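Local coordinates for putative alkaline phosphatase (Pseudomonas fluorescens, PDB 4F1V), which binds phosphate with high affinity in the periplasm and probably hands it to an ABC transporter for import, at residues A[2-7]-A[43-48]; A[27-32]-A[47-52]; A[31-36]-A[60-65]; A[88-93]-A[294-299]; A[151-156]-A[167-172]. All blocks are in the same frame, centred on the assembly; numbering follows the deposited sequence.

Contact 1. Residues A[2-7]-A[43-48]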
# COMPACT_ATOMS: atom_id res chain seq x y z
N ASP A 2 12.48 15.86 -16.54
CA ASP A 2 11.72 15.70 -15.31
C ASP A 2 12.01 14.29 -14.73
O ASP A 2 12.32 13.32 -15.39
CB ASP A 2 10.25 15.85 -15.52
CG ASP A 2 9.75 17.36 -15.53
OD1 ASP A 2 8.53 17.52 -15.71
OD2 ASP A 2 10.52 18.33 -15.23
N ILE A 3 11.80 14.22 -13.42
CA ILE A 3 11.82 12.97 -12.64
C ILE A 3 10.49 12.27 -12.74
O ILE A 3 9.45 12.87 -12.39
CB ILE A 3 12.04 13.40 -11.10
CG1 ILE A 3 13.39 14.08 -10.84
CG2 ILE A 3 11.83 12.19 -10.20
CD1 ILE A 3 14.58 13.19 -11.13
N ASN A 4 10.50 11.05 -13.23
CA ASN A 4 9.28 10.33 -13.52
C ASN A 4 9.02 9.19 -12.50
O ASN A 4 9.86 8.27 -12.36
CB ASN A 4 9.36 9.71 -14.90
CG ASN A 4 9.56 10.76 -15.97
OD1 ASN A 4 8.82 11.73 -16.04
ND2 ASN A 4 10.57 10.56 -16.81
N GLY A 5 7.85 9.23 -11.86
CA GLY A 5 7.42 8.20 -10.92
C GLY A 5 5.98 7.77 -11.20
O GLY A 5 5.18 8.39 -11.89
N GLY A 6 5.63 6.65 -10.57
CA GLY A 6 4.33 6.01 -10.77
C GLY A 6 4.32 4.68 -10.07
O GLY A 6 5.29 4.27 -9.44
N GLY A 7 3.16 3.97 -10.19
CA GLY A 7 3.02 2.67 -9.55
C GLY A 7 1.70 2.57 -8.83
O GLY A 7 0.62 2.82 -9.40
N ASN A 43 13.95 -0.06 -15.64
CA ASN A 43 13.94 1.22 -16.30
C ASN A 43 13.06 1.21 -17.56
O ASN A 43 13.51 1.55 -18.64
CB ASN A 43 15.36 1.74 -16.60
CG ASN A 43 15.33 3.20 -17.06
OD1 ASN A 43 14.48 3.95 -16.58
ND2 ASN A 43 16.26 3.57 -17.90
N ASP A 44 11.82 0.80 -17.36
CA ASP A 44 10.89 0.57 -18.45
C ASP A 44 9.67 1.48 -18.32
O ASP A 44 8.69 1.16 -17.63
CB ASP A 44 10.46 -0.88 -18.48
CG ASP A 44 9.47 -1.20 -19.61
OD1 ASP A 44 9.22 -0.31 -20.43
OD2 ASP A 44 9.01 -2.37 -19.59
N TYR A 45 9.75 2.62 -19.01
CA TYR A 45 8.68 3.61 -18.91
C TYR A 45 7.36 3.17 -19.51
O TYR A 45 6.30 3.70 -19.17
CB TYR A 45 9.15 4.93 -19.60
CG TYR A 45 8.27 6.13 -19.32
CD1 TYR A 45 7.26 6.51 -20.21
CD2 TYR A 45 8.43 6.89 -18.18
CE1 TYR A 45 6.45 7.58 -19.98
CE2 TYR A 45 7.62 7.98 -17.91
CZ TYR A 45 6.61 8.32 -18.82
OH TYR A 45 5.79 9.39 -18.62
N THR A 46 7.39 2.13 -20.36
CA THR A 46 6.14 1.63 -20.91
C THR A 46 5.18 1.04 -19.87
O THR A 46 4.00 0.93 -20.08
CB THR A 46 6.31 0.61 -22.03
OG1 THR A 46 6.73 -0.67 -21.52
CG2 THR A 46 7.22 1.09 -23.15
N LYS A 47 5.74 0.70 -18.67
CA LYS A 47 4.93 0.25 -17.53
C LYS A 47 4.13 1.39 -16.89
O LYS A 47 3.14 1.13 -16.20
CB LYS A 47 5.83 -0.46 -16.54
CG LYS A 47 6.59 -1.69 -16.99
CD LYS A 47 5.62 -2.83 -17.25
CE LYS A 47 6.12 -3.80 -18.31
NZ LYS A 47 5.61 -5.16 -17.95
N PHE A 48 4.59 2.60 -17.13
CA PHE A 48 3.85 3.83 -16.74
C PHE A 48 2.89 4.26 -17.85
O PHE A 48 1.72 4.53 -17.58
CB PHE A 48 4.78 4.97 -16.39
CG PHE A 48 5.57 4.85 -15.10
CD1 PHE A 48 5.32 3.88 -14.12
CD2 PHE A 48 6.57 5.78 -14.84
CE1 PHE A 48 6.05 3.82 -12.97
CE2 PHE A 48 7.30 5.73 -13.68
CZ PHE A 48 7.07 4.76 -12.73
O HOH W 1 6.18 10.86 -16.31
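Phe-48 lays one face of its ring over the glycine run Gly-5 to Gly-6, and this packing of an aromatic ring on bare backbone makes up most of the contact. Gly-6 CA stands 3.9 Å from the ring centroid of Phe-48, 28° off the normal, a CH-pi contact, with Gly-5 O over the same face. The far end of the ring reaches deepest: Phe-48 CZ comes 3.2 Å from Gly-6 N, and CE2 3.5 Å from Gly-5 C. At the ring edge, in plane, Asn-4 O lies 3.8 Å from Phe-48 CE2. A CB on Gly-6 would run into CE1 of Phe-48. Strand 5-7 lies in the mixed sheet of one lobe of this Venus flytrap protein, between strands 29-30 and 59-62; residues 43-48 belong to the beta-alpha-beta crossover joining those two neighbours and begin at Asn-43, where a Schellman motif ends helix 33-42. With an alanine in place of Phe-48, Gly-5 and Gly-6 would probably lose their aromatic cover and a gap would open between strand and crossover.

Tyr-45, with CG anti to its backbone N (chi1 -167°), turns its ring edge to Asn-4, whose CB is 3.9 Å from Tyr-45 CE2; amide and ring planes are 66° apart.

The polar link is a water that donates to Asn-4 OD1 at 2.8 Å and lies 2.8 Å from Tyr-45 OH, in the ring plane. Asn-4 ND2 is taken by Asn-56 O. Asp-44 OD1 accepts from Thr-46 N in an Asx turn and from Thr-46 OG1, both on the same face of the carboxylate.

Contact 2. Residues A[27-32]-A[47-52]. With PI (hydrogenphosphate ion), chain B.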
# COMPACT_ATOMS: atom_id res chain seq x y z
N GLN A 27 4.07 14.60 -12.90
CA GLN A 27 2.91 14.15 -12.14
C GLN A 27 2.96 12.60 -12.10
O GLN A 27 3.22 11.89 -13.05
CB GLN A 27 1.64 14.67 -12.78
CG GLN A 27 1.43 16.19 -12.74
CD GLN A 27 1.55 16.73 -11.29
OE1 GLN A 27 0.70 16.40 -10.41
NE2 GLN A 27 2.53 17.57 -11.02
N TYR A 28 2.60 12.08 -10.90
CA TYR A 28 2.62 10.65 -10.61
C TYR A 28 1.60 9.90 -11.46
O TYR A 28 0.47 10.36 -11.67
CB TYR A 28 2.22 10.46 -9.11
CG TYR A 28 2.23 9.04 -8.62
CD1 TYR A 28 3.43 8.46 -8.20
CD2 TYR A 28 1.07 8.27 -8.55
CE1 TYR A 28 3.44 7.16 -7.69
CE2 TYR A 28 1.07 6.97 -8.04
CZ TYR A 28 2.26 6.44 -7.60
OH TYR A 28 2.32 5.18 -7.05
N ILE A 29 1.99 8.74 -11.93
CA ILE A 29 1.16 7.92 -12.81
C ILE A 29 0.72 6.61 -12.10
O ILE A 29 1.58 5.76 -11.78
CB ILE A 29 1.90 7.59 -14.13
CG1 ILE A 29 2.29 8.89 -14.86
CG2 ILE A 29 1.09 6.65 -14.99
CD1 ILE A 29 3.29 8.71 -15.97
N GLY A 30 -0.55 6.47 -11.84
CA GLY A 30 -1.05 5.29 -11.09
C GLY A 30 -1.36 4.15 -12.05
O GLY A 30 -2.26 4.24 -12.92
N VAL A 31 -0.63 3.03 -11.91
CA VAL A 31 -0.72 1.84 -12.76
C VAL A 31 -0.75 0.56 -11.98
O VAL A 31 -0.84 -0.49 -12.62
CB VAL A 31 0.41 1.83 -13.83
CG1 VAL A 31 0.19 2.88 -14.91
CG2 VAL A 31 1.80 2.00 -13.17
N GLY A 32 -0.65 0.58 -10.65
CA GLY A 32 -0.54 -0.64 -9.86
C GLY A 32 0.90 -0.86 -9.39
O GLY A 32 1.86 -0.51 -10.08
N LYS A 47 5.74 0.70 -18.67
CA LYS A 47 4.93 0.25 -17.53
C LYS A 47 4.13 1.39 -16.89
O LYS A 47 3.14 1.13 -16.20
CB LYS A 47 5.83 -0.46 -16.54
CG LYS A 47 6.59 -1.69 -16.99
CD LYS A 47 5.62 -2.83 -17.25
CE LYS A 47 6.12 -3.80 -18.31
NZ LYS A 47 5.61 -5.16 -17.95
N PHE A 48 4.59 2.60 -17.13
CA PHE A 48 3.85 3.83 -16.74
C PHE A 48 2.89 4.26 -17.85
O PHE A 48 1.72 4.53 -17.58
CB PHE A 48 4.78 4.97 -16.39
CG PHE A 48 5.57 4.85 -15.10
CD1 PHE A 48 5.32 3.88 -14.12
CD2 PHE A 48 6.57 5.78 -14.84
CE1 PHE A 48 6.05 3.82 -12.97
CE2 PHE A 48 7.30 5.73 -13.68
CZ PHE A 48 7.07 4.76 -12.73
N GLN A 49 3.43 4.41 -19.08
CA GLN A 49 2.64 4.85 -20.20
C GLN A 49 2.87 3.90 -21.32
O GLN A 49 3.95 3.90 -22.01
CB GLN A 49 2.95 6.29 -20.64
CG GLN A 49 2.68 7.33 -19.57
CD GLN A 49 2.87 8.75 -20.07
OE1 GLN A 49 3.59 9.01 -21.05
NE2 GLN A 49 2.22 9.67 -19.40
N ALA A 50 1.90 3.07 -21.59
CA ALA A 50 2.04 2.08 -22.67
C ALA A 50 2.37 2.85 -23.94
O ALA A 50 1.83 3.95 -24.21
CB ALA A 50 0.69 1.36 -22.85
N GLY A 51 3.26 2.33 -24.74
CA GLY A 51 3.64 2.93 -26.03
C GLY A 51 4.67 4.04 -26.00
O GLY A 51 5.02 4.58 -27.05
N VAL A 52 5.17 4.44 -24.81
CA VAL A 52 6.08 5.56 -24.66
C VAL A 52 7.40 5.06 -24.13
O VAL A 52 7.49 4.49 -23.05
CB VAL A 52 5.49 6.63 -23.74
CG1 VAL A 52 6.47 7.83 -23.63
CG2 VAL A 52 4.14 7.12 -24.24
P PI B . -2.13 -0.83 -5.84
O1 PI B . -0.85 -1.62 -6.14
O2 PI B . -2.66 -0.14 -7.09
O3 PI B . -3.19 -1.75 -5.21
O4 PI B . -1.78 0.29 -4.82
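Val-31 and Ile-29, on the outward side of the chain around strand 29-30, receive the residues of segment 47-52, which belongs to the beta-alpha-beta crossover leading from this edge strand through helix 33-42 to strand 59-62. The crossover folds back on the strand it left. Gly-32, the N-cap of that helix, is part of the phosphate pocket, its CA 3.5 Å from O2 of the bound ion, while this packing lies on the outer side.

Lys-47 takes part through its backbone: its carbonyl O rests 3.4 Å from Val-31 CG2. The side chain leads away, passing along Asn-35 and Ala-39 of helix 33-42. A chi1 of -72° puts CG2 of Val-31 between its backbone N and carbonyl carbon and CG1 beside the N, with both methyls turned to the incoming loop.

Phe-48 follows. Its carbonyl O rests over two neighbouring methyl groups, 3.4 Å from Ile-29 CG2 and 3.5 Å from Val-31 CG1. Its side chain adds two looser apolar touches: CB lies 4.0 Å from Ile-29 CD1, and ring atom CD1 meets Val-31 CG2 obliquely at 4.1 Å, the two side chains crossing at about a right angle.

Gln-49 extends beyond CG (chi2 -174°) across the end of Ile-29, so that Ile-29 CD1 touches both amide and aliphatic stem; Gln-49 NE2 is 3.7 Å from Ile-29 CD1. From Gln-49 the chain turns outward in a type II beta turn, with Gly-51 at the third position in the positive phi (83°) such a turn needs, closed by a bond of 3.1 Å from Val-52 N to Gln-49 O.

Contact 3. Residues A[31-36]-A[60-65]. With PI (hydrogenphosphate ion), chain B.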
# COMPACT_ATOMS: atom_id res chain seq x y z
N VAL A 31 -0.63 3.03 -11.91
CA VAL A 31 -0.72 1.84 -12.76
C VAL A 31 -0.75 0.56 -11.98
O VAL A 31 -0.84 -0.49 -12.62
CB VAL A 31 0.41 1.83 -13.83
CG1 VAL A 31 0.19 2.88 -14.91
CG2 VAL A 31 1.80 2.00 -13.17
N GLY A 32 -0.65 0.58 -10.65
CA GLY A 32 -0.54 -0.64 -9.86
C GLY A 32 0.90 -0.86 -9.39
O GLY A 32 1.86 -0.51 -10.08
N SER A 33 1.02 -1.51 -8.22
CA SER A 33 2.33 -1.74 -7.67
C SER A 33 3.21 -2.65 -8.45
O SER A 33 4.42 -2.45 -8.56
CB SER A 33 2.23 -2.26 -6.21
OG SER A 33 1.66 -1.32 -5.32
N GLY A 34 2.64 -3.73 -9.02
CA GLY A 34 3.45 -4.62 -9.86
C GLY A 34 4.08 -3.87 -11.03
O GLY A 34 5.26 -4.03 -11.36
N ASN A 35 3.26 -3.05 -11.70
CA ASN A 35 3.77 -2.23 -12.81
C ASN A 35 4.82 -1.23 -12.32
O ASN A 35 5.80 -0.97 -13.01
CB ASN A 35 2.63 -1.54 -13.52
CG ASN A 35 1.87 -2.47 -14.42
OD1 ASN A 35 2.48 -3.31 -15.10
ND2 ASN A 35 0.52 -2.35 -14.44
N GLY A 36 4.60 -0.63 -11.14
CA GLY A 36 5.57 0.32 -10.62
C GLY A 36 6.94 -0.34 -10.33
O GLY A 36 7.99 0.22 -10.68
N ALA A 60 9.34 4.71 -7.95
CA ALA A 60 8.02 4.08 -7.96
C ALA A 60 7.35 4.18 -6.58
O ALA A 60 8.01 4.15 -5.55
CB ALA A 60 8.07 2.65 -8.39
N GLY A 61 6.02 4.24 -6.61
CA GLY A 61 5.21 3.94 -5.43
C GLY A 61 4.78 2.48 -5.46
O GLY A 61 4.38 1.98 -6.49
N SER A 62 4.84 1.80 -4.31
CA SER A 62 4.42 0.42 -4.23
C SER A 62 3.91 0.09 -2.83
O SER A 62 4.58 0.44 -1.85
CB SER A 62 5.58 -0.52 -4.56
OG SER A 62 5.10 -1.85 -4.60
N ASP A 63 2.78 -0.60 -2.72
CA ASP A 63 2.34 -1.20 -1.47
C ASP A 63 2.62 -2.72 -1.45
O ASP A 63 2.18 -3.42 -0.52
CB ASP A 63 0.89 -0.83 -1.01
CG ASP A 63 0.13 -0.02 -2.08
OD1 ASP A 63 0.07 1.20 -2.00
OD2 ASP A 63 -0.36 -0.71 -3.00
N SER A 64 3.36 -3.20 -2.45
CA SER A 64 3.93 -4.53 -2.48
C SER A 64 5.44 -4.44 -2.21
O SER A 64 6.16 -3.69 -2.90
CB SER A 64 3.72 -5.18 -3.86
OG SER A 64 4.47 -6.36 -4.01
N LYS A 65 5.96 -5.20 -1.26
CA LYS A 65 7.40 -5.22 -1.03
C LYS A 65 8.15 -5.79 -2.24
O LYS A 65 7.67 -6.67 -2.96
CB LYS A 65 7.75 -6.08 0.18
CG LYS A 65 7.41 -5.36 1.52
CD LYS A 65 8.03 -5.96 2.74
CE LYS A 65 9.49 -5.93 2.96
NZ LYS A 65 9.77 -6.25 4.47
P PI B . -2.13 -0.83 -5.84
O1 PI B . -0.85 -1.62 -6.14
O2 PI B . -2.66 -0.14 -7.09
O3 PI B . -3.19 -1.75 -5.21
O4 PI B . -1.78 0.29 -4.82
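The carboxylate of Asp-63 reaches both partners with one oxygen: Asp-63 OD2 is 3.1 Å from Ser-33 OG. Asp-63 OD2 is also only 2.5 Å from PI O4, so one of the two acid groups probably carries a proton; OD1 is bound by Thr-294. CG of Asp-63 is nearly eclipsed with the backbone N (chi1 8°), a strained torsion. The other flat group, the amide of Asn-35, keeps Val-31 O in its own plane and donates to it almost straight, ND2 to O 2.9 Å.

This side of the phosphate site of the Venus flytrap fold is built from a helix start and a strand end: Gly-32 stands at the N-cap position of helix 33-42, and strand 59-62 delivers Asp-63. Arg-142, Ser-146, Gly-147 and Thr-148 bind the ion as well. Ser-33 joins the two. Its OG lies beside its own backbone N (chi1 -65°), and both donate to phosphate O1, from 2.8 Å for N and 2.7 Å for OG. OG also accepts from Asp-63 N at 2.9 Å.

Further along, Gly-36 O is 3.3 Å from Ala-60 CB. Ser-62 OG touches Ser-33 CB and donates to Ser-64 O at 2.7 Å, on a lone pair in the carbonyl plane.

Contact 4. Residues A[88-93]-A[294-299]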
# COMPACT_ATOMS: atom_id res chain seq x y z
N VAL A 88 11.53 2.59 1.10
CA VAL A 88 11.20 3.18 2.40
C VAL A 88 9.70 3.36 2.50
O VAL A 88 9.03 3.67 1.53
CB VAL A 88 11.85 4.55 2.65
CG1 VAL A 88 13.32 4.42 3.00
CG2 VAL A 88 11.69 5.51 1.44
N PRO A 89 9.13 3.19 3.72
CA PRO A 89 7.69 3.54 3.91
C PRO A 89 7.46 4.99 3.58
O PRO A 89 8.27 5.86 3.95
CB PRO A 89 7.47 3.27 5.40
CG PRO A 89 8.43 2.15 5.64
CD PRO A 89 9.70 2.64 4.94
N SER A 90 6.28 5.24 2.99
CA SER A 90 5.79 6.59 2.73
C SER A 90 4.79 7.06 3.79
O SER A 90 5.00 8.06 4.44
CB SER A 90 5.17 6.60 1.33
OG SER A 90 4.66 7.91 1.07
N VAL A 91 3.72 6.27 3.97
CA VAL A 91 2.64 6.54 4.91
C VAL A 91 2.07 5.18 5.39
O VAL A 91 2.23 4.18 4.76
CB VAL A 91 1.50 7.41 4.32
CG1 VAL A 91 2.05 8.70 3.72
CG2 VAL A 91 0.72 6.64 3.23
N GLY A 92 1.35 5.26 6.56
CA GLY A 92 0.52 4.12 6.96
C GLY A 92 -0.88 4.20 6.38
O GLY A 92 -1.37 5.32 6.06
N THR A 93 -1.54 3.07 6.29
CA THR A 93 -2.88 3.01 5.72
C THR A 93 -3.69 1.88 6.32
O THR A 93 -3.15 0.78 6.57
CB THR A 93 -2.81 2.84 4.15
OG1 THR A 93 -4.09 3.00 3.59
CG2 THR A 93 -2.14 1.56 3.70
N THR A 294 2.37 1.80 2.71
CA THR A 294 2.69 1.96 1.28
C THR A 294 4.03 2.69 1.19
O THR A 294 4.34 3.50 2.08
CB THR A 294 1.56 2.65 0.53
OG1 THR A 294 1.89 2.70 -0.86
CG2 THR A 294 1.25 4.05 1.01
N ASN A 295 4.81 2.39 0.16
CA ASN A 295 6.26 2.63 0.13
C ASN A 295 6.71 3.40 -1.11
O ASN A 295 6.01 3.49 -2.12
CB ASN A 295 7.01 1.29 0.21
CG ASN A 295 6.37 0.39 1.26
OD1 ASN A 295 6.20 0.81 2.42
ND2 ASN A 295 6.04 -0.80 0.87
N LEU A 296 7.94 3.93 -0.98
CA LEU A 296 8.69 4.55 -2.11
C LEU A 296 9.86 3.64 -2.49
O LEU A 296 10.49 3.02 -1.62
CB LEU A 296 9.30 5.88 -1.67
CG LEU A 296 8.38 6.94 -1.03
CD1 LEU A 296 9.16 8.20 -0.66
CD2 LEU A 296 7.21 7.26 -1.90
N ILE A 297 10.19 3.63 -3.78
CA ILE A 297 11.39 2.99 -4.29
C ILE A 297 12.11 4.02 -5.17
O ILE A 297 11.55 4.55 -6.13
CB ILE A 297 11.04 1.75 -5.12
CG1 ILE A 297 10.26 0.72 -4.27
CG2 ILE A 297 12.32 1.10 -5.70
CD1 ILE A 297 9.58 -0.36 -5.14
N PHE A 298 13.37 4.33 -4.78
CA PHE A 298 14.23 5.31 -5.44
C PHE A 298 15.62 4.66 -5.68
O PHE A 298 15.91 3.59 -5.17
CB PHE A 298 14.40 6.57 -4.59
CG PHE A 298 13.26 7.57 -4.69
CD1 PHE A 298 12.04 7.39 -4.03
CD2 PHE A 298 13.40 8.69 -5.51
CE1 PHE A 298 11.00 8.32 -4.17
CE2 PHE A 298 12.36 9.59 -5.66
CZ PHE A 298 11.19 9.42 -4.99
N SER A 299 16.46 5.39 -6.44
CA SER A 299 17.91 5.08 -6.47
C SER A 299 18.65 5.93 -5.47
O SER A 299 18.31 7.11 -5.27
CB SER A 299 18.41 5.35 -7.90
OG SER A 299 19.78 4.90 -8.00
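Val-91 and Thr-294 lie side by side on one face of the sheet, pointing the same way, and their CG2 methyls press together at 3.5 Å, tight for two carbons. Val-88 and Leu-296 share that face but cross at a slant, Val-88 CG2 meeting Leu-296 CB at 3.9 Å; helix 305-318 covers them with Phe-314, Phe-315 and His-318. Between the pairs Ser-90 turns CB to Leu-296 CD2, 3.9 Å away, while its OG bonds to Tyr-15 and His-318. Pro-89 and Asn-295, a non-hydrogen-bonded pair, diverge.

The strands are antiparallel, and strand 85-94 is the sheet's edge within this chain. Val-88 and Leu-296 form a hydrogen-bonded pair, Val-88 N to Leu-296 O 2.9 Å and Leu-296 N to Val-88 O 2.7 Å. Then comes a classic beta bulge: Ser-90 and Val-91 both face Thr-294, whose O accepts from Ser-90 N at 2.8 Å and weakly from Val-91 N at 3.4 Å. Thr-294 N bonds to Val-91 O at 3.1 Å.

Thr-294 puts OG1 anti to its backbone N (chi1 -176°), away from the crowded methyls, where it bonds to OD1 of Asp-63, a residue of the phosphate pocket. The bulge bonds thus probably help to hold the backbone of a second-shell residue, and the threonine hydroxyl probably helps to set the orientation and polarity of the carboxylate that meets phosphate.

Contact 5. Residues A[151-156]-A[167-172]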
# COMPACT_ATOMS: atom_id res chain seq x y z
N LEU A 151 -1.44 -6.14 0.94
CA LEU A 151 -1.76 -5.71 2.30
C LEU A 151 -2.96 -6.50 2.87
O LEU A 151 -3.00 -6.86 4.05
CB LEU A 151 -2.07 -4.21 2.34
CG LEU A 151 -0.88 -3.28 2.09
CD1 LEU A 151 -1.36 -1.85 2.10
CD2 LEU A 151 0.22 -3.52 3.11
N PHE A 152 -3.96 -6.72 2.03
CA PHE A 152 -5.20 -7.42 2.45
C PHE A 152 -4.96 -8.92 2.70
O PHE A 152 -5.43 -9.46 3.69
CB PHE A 152 -6.28 -7.18 1.39
CG PHE A 152 -7.64 -7.76 1.75
CD1 PHE A 152 -8.29 -7.47 2.93
CD2 PHE A 152 -8.28 -8.60 0.85
CE1 PHE A 152 -9.53 -7.95 3.25
CE2 PHE A 152 -9.55 -9.11 1.15
CZ PHE A 152 -10.17 -8.79 2.31
N THR A 153 -4.25 -9.55 1.77
CA THR A 153 -3.98 -10.98 1.93
C THR A 153 -3.03 -11.26 3.06
O THR A 153 -3.10 -12.34 3.66
CB THR A 153 -3.55 -11.65 0.62
OG1 THR A 153 -2.27 -11.11 0.17
CG2 THR A 153 -4.60 -11.57 -0.44
N ARG A 154 -2.17 -10.32 3.47
CA ARG A 154 -1.42 -10.50 4.74
C ARG A 154 -2.38 -10.71 5.89
O ARG A 154 -2.16 -11.55 6.79
CB ARG A 154 -0.49 -9.31 5.00
CG ARG A 154 0.74 -9.31 4.06
CD ARG A 154 1.73 -8.19 4.44
NE ARG A 154 2.81 -8.02 3.51
CZ ARG A 154 3.79 -8.89 3.28
NH1 ARG A 154 3.94 -9.94 4.06
NH2 ARG A 154 4.68 -8.61 2.31
N PHE A 155 -3.47 -9.91 5.93
CA PHE A 155 -4.43 -9.98 7.05
C PHE A 155 -5.18 -11.32 6.99
O PHE A 155 -5.32 -12.05 7.98
CB PHE A 155 -5.39 -8.79 7.00
CG PHE A 155 -6.36 -8.80 8.14
CD1 PHE A 155 -5.95 -8.36 9.39
CD2 PHE A 155 -7.68 -9.22 8.04
CE1 PHE A 155 -6.80 -8.33 10.48
CE2 PHE A 155 -8.55 -9.22 9.13
CZ PHE A 155 -8.10 -8.77 10.34
N LEU A 156 -5.69 -11.70 5.80
CA LEU A 156 -6.41 -12.95 5.65
C LEU A 156 -5.49 -14.14 6.02
O LEU A 156 -5.92 -15.10 6.68
CB LEU A 156 -6.95 -13.10 4.24
CG LEU A 156 -7.91 -12.01 3.75
CD1 LEU A 156 -8.30 -12.32 2.31
CD2 LEU A 156 -9.13 -11.86 4.65
N PHE A 167 -5.47 -18.79 2.76
CA PHE A 167 -5.07 -17.65 1.95
C PHE A 167 -3.54 -17.44 1.99
O PHE A 167 -2.97 -17.29 3.07
CB PHE A 167 -5.71 -16.33 2.45
CG PHE A 167 -7.21 -16.26 2.31
CD1 PHE A 167 -7.75 -15.81 1.09
CD2 PHE A 167 -8.09 -16.62 3.31
CE1 PHE A 167 -9.10 -15.70 0.97
CE2 PHE A 167 -9.46 -16.48 3.19
CZ PHE A 167 -9.99 -16.04 1.98
N ALA A 168 -2.92 -17.39 0.85
CA ALA A 168 -1.50 -17.05 0.66
C ALA A 168 -1.40 -15.53 0.55
O ALA A 168 -2.24 -14.84 -0.04
CB ALA A 168 -0.96 -17.71 -0.61
N VAL A 169 -0.27 -14.99 1.07
CA VAL A 169 0.13 -13.64 0.77
C VAL A 169 0.52 -13.50 -0.68
O VAL A 169 1.38 -14.28 -1.17
CB VAL A 169 1.29 -13.19 1.67
CG1 VAL A 169 1.65 -11.74 1.33
CG2 VAL A 169 0.92 -13.36 3.14
N THR A 170 -0.08 -12.60 -1.43
CA THR A 170 0.16 -12.46 -2.86
C THR A 170 -0.22 -11.04 -3.29
O THR A 170 -0.96 -10.34 -2.60
CB THR A 170 -0.64 -13.52 -3.65
OG1 THR A 170 -0.33 -13.41 -5.01
CG2 THR A 170 -2.15 -13.44 -3.40
N THR A 171 0.19 -10.69 -4.51
CA THR A 171 -0.29 -9.48 -5.19
C THR A 171 -1.43 -9.77 -6.15
O THR A 171 -2.03 -8.83 -6.66
CB THR A 171 0.83 -8.75 -5.94
OG1 THR A 171 1.23 -9.48 -7.10
CG2 THR A 171 2.03 -8.43 -5.05
N THR A 172 -1.76 -11.05 -6.39
CA THR A 172 -2.82 -11.43 -7.33
C THR A 172 -3.90 -12.20 -6.57
O THR A 172 -3.77 -13.40 -6.28
CB THR A 172 -2.26 -12.26 -8.48
OG1 THR A 172 -1.53 -13.38 -8.02
CG2 THR A 172 -1.33 -11.41 -9.38
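Leu-156 packs on one face of the Phe-167 ring, the tight, buried end of the contact. The contact joins helix 147-159, whose first turn supplies Gly-147 and Thr-148 to the phosphate pocket, to the loop that follows it in the second lobe of the Venus flytrap fold. Leu-156 CD1 lies 3.9 Å from the Phe-167 ring centroid, 18° off its normal, a CH-pi contact, and Leu-156 CB is 3.7 Å from Phe-167 CG. Leu-114 of helix 111-119 also touches Leu-156, and the disulfide between Cys-115 and Cys-160 ties that helix to the chain just past helix 147-159.

In the middle, Thr-153 OG1 accepts from Thr-170 N at 3.1 Å (166°) and bonds to Thr-149 O; chi1 of 64° turns it to the loop. A valine in place of Thr-153 would probably leave the N-H of Thr-170 without its mate and let the loop drift from the helix.

The solvent side is looser. Val-169 CG1 sits over one face of the Arg-154 guanidinium, toward its rim, and touches Arg-154 CG at 3.8 Å; Glu-150 salt-bridges this arginine. Beyond, an ST turn shapes the loop, Thr-172 N donating to Thr-170 OG1 at 3.1 Å.

In the fold
From the N terminus, strand 5-7 leads through helix 12-15 to edge strand 29-30 and helix 33-42, and contact 1 closes this first loop on residues 43-48. Contact 2 ends on the same stretch, sharing Lys-47 and Phe-48, and closes the shorter loop round helix 33-42. Contact 3 starts where contact 2 does, at Val-31 and Gly-32, and crosses contact 1 by running on to strand 59-62. Contact 4 closes a far longer loop of 200 residues, bringing strand 291-299 back between 59-62 and 85-94 in the first lobe's sheet. Contact 5 nests inside that loop, in the second lobe; it meets contact 3 through Ser-64 and Thr-171 near the phosphate cleft.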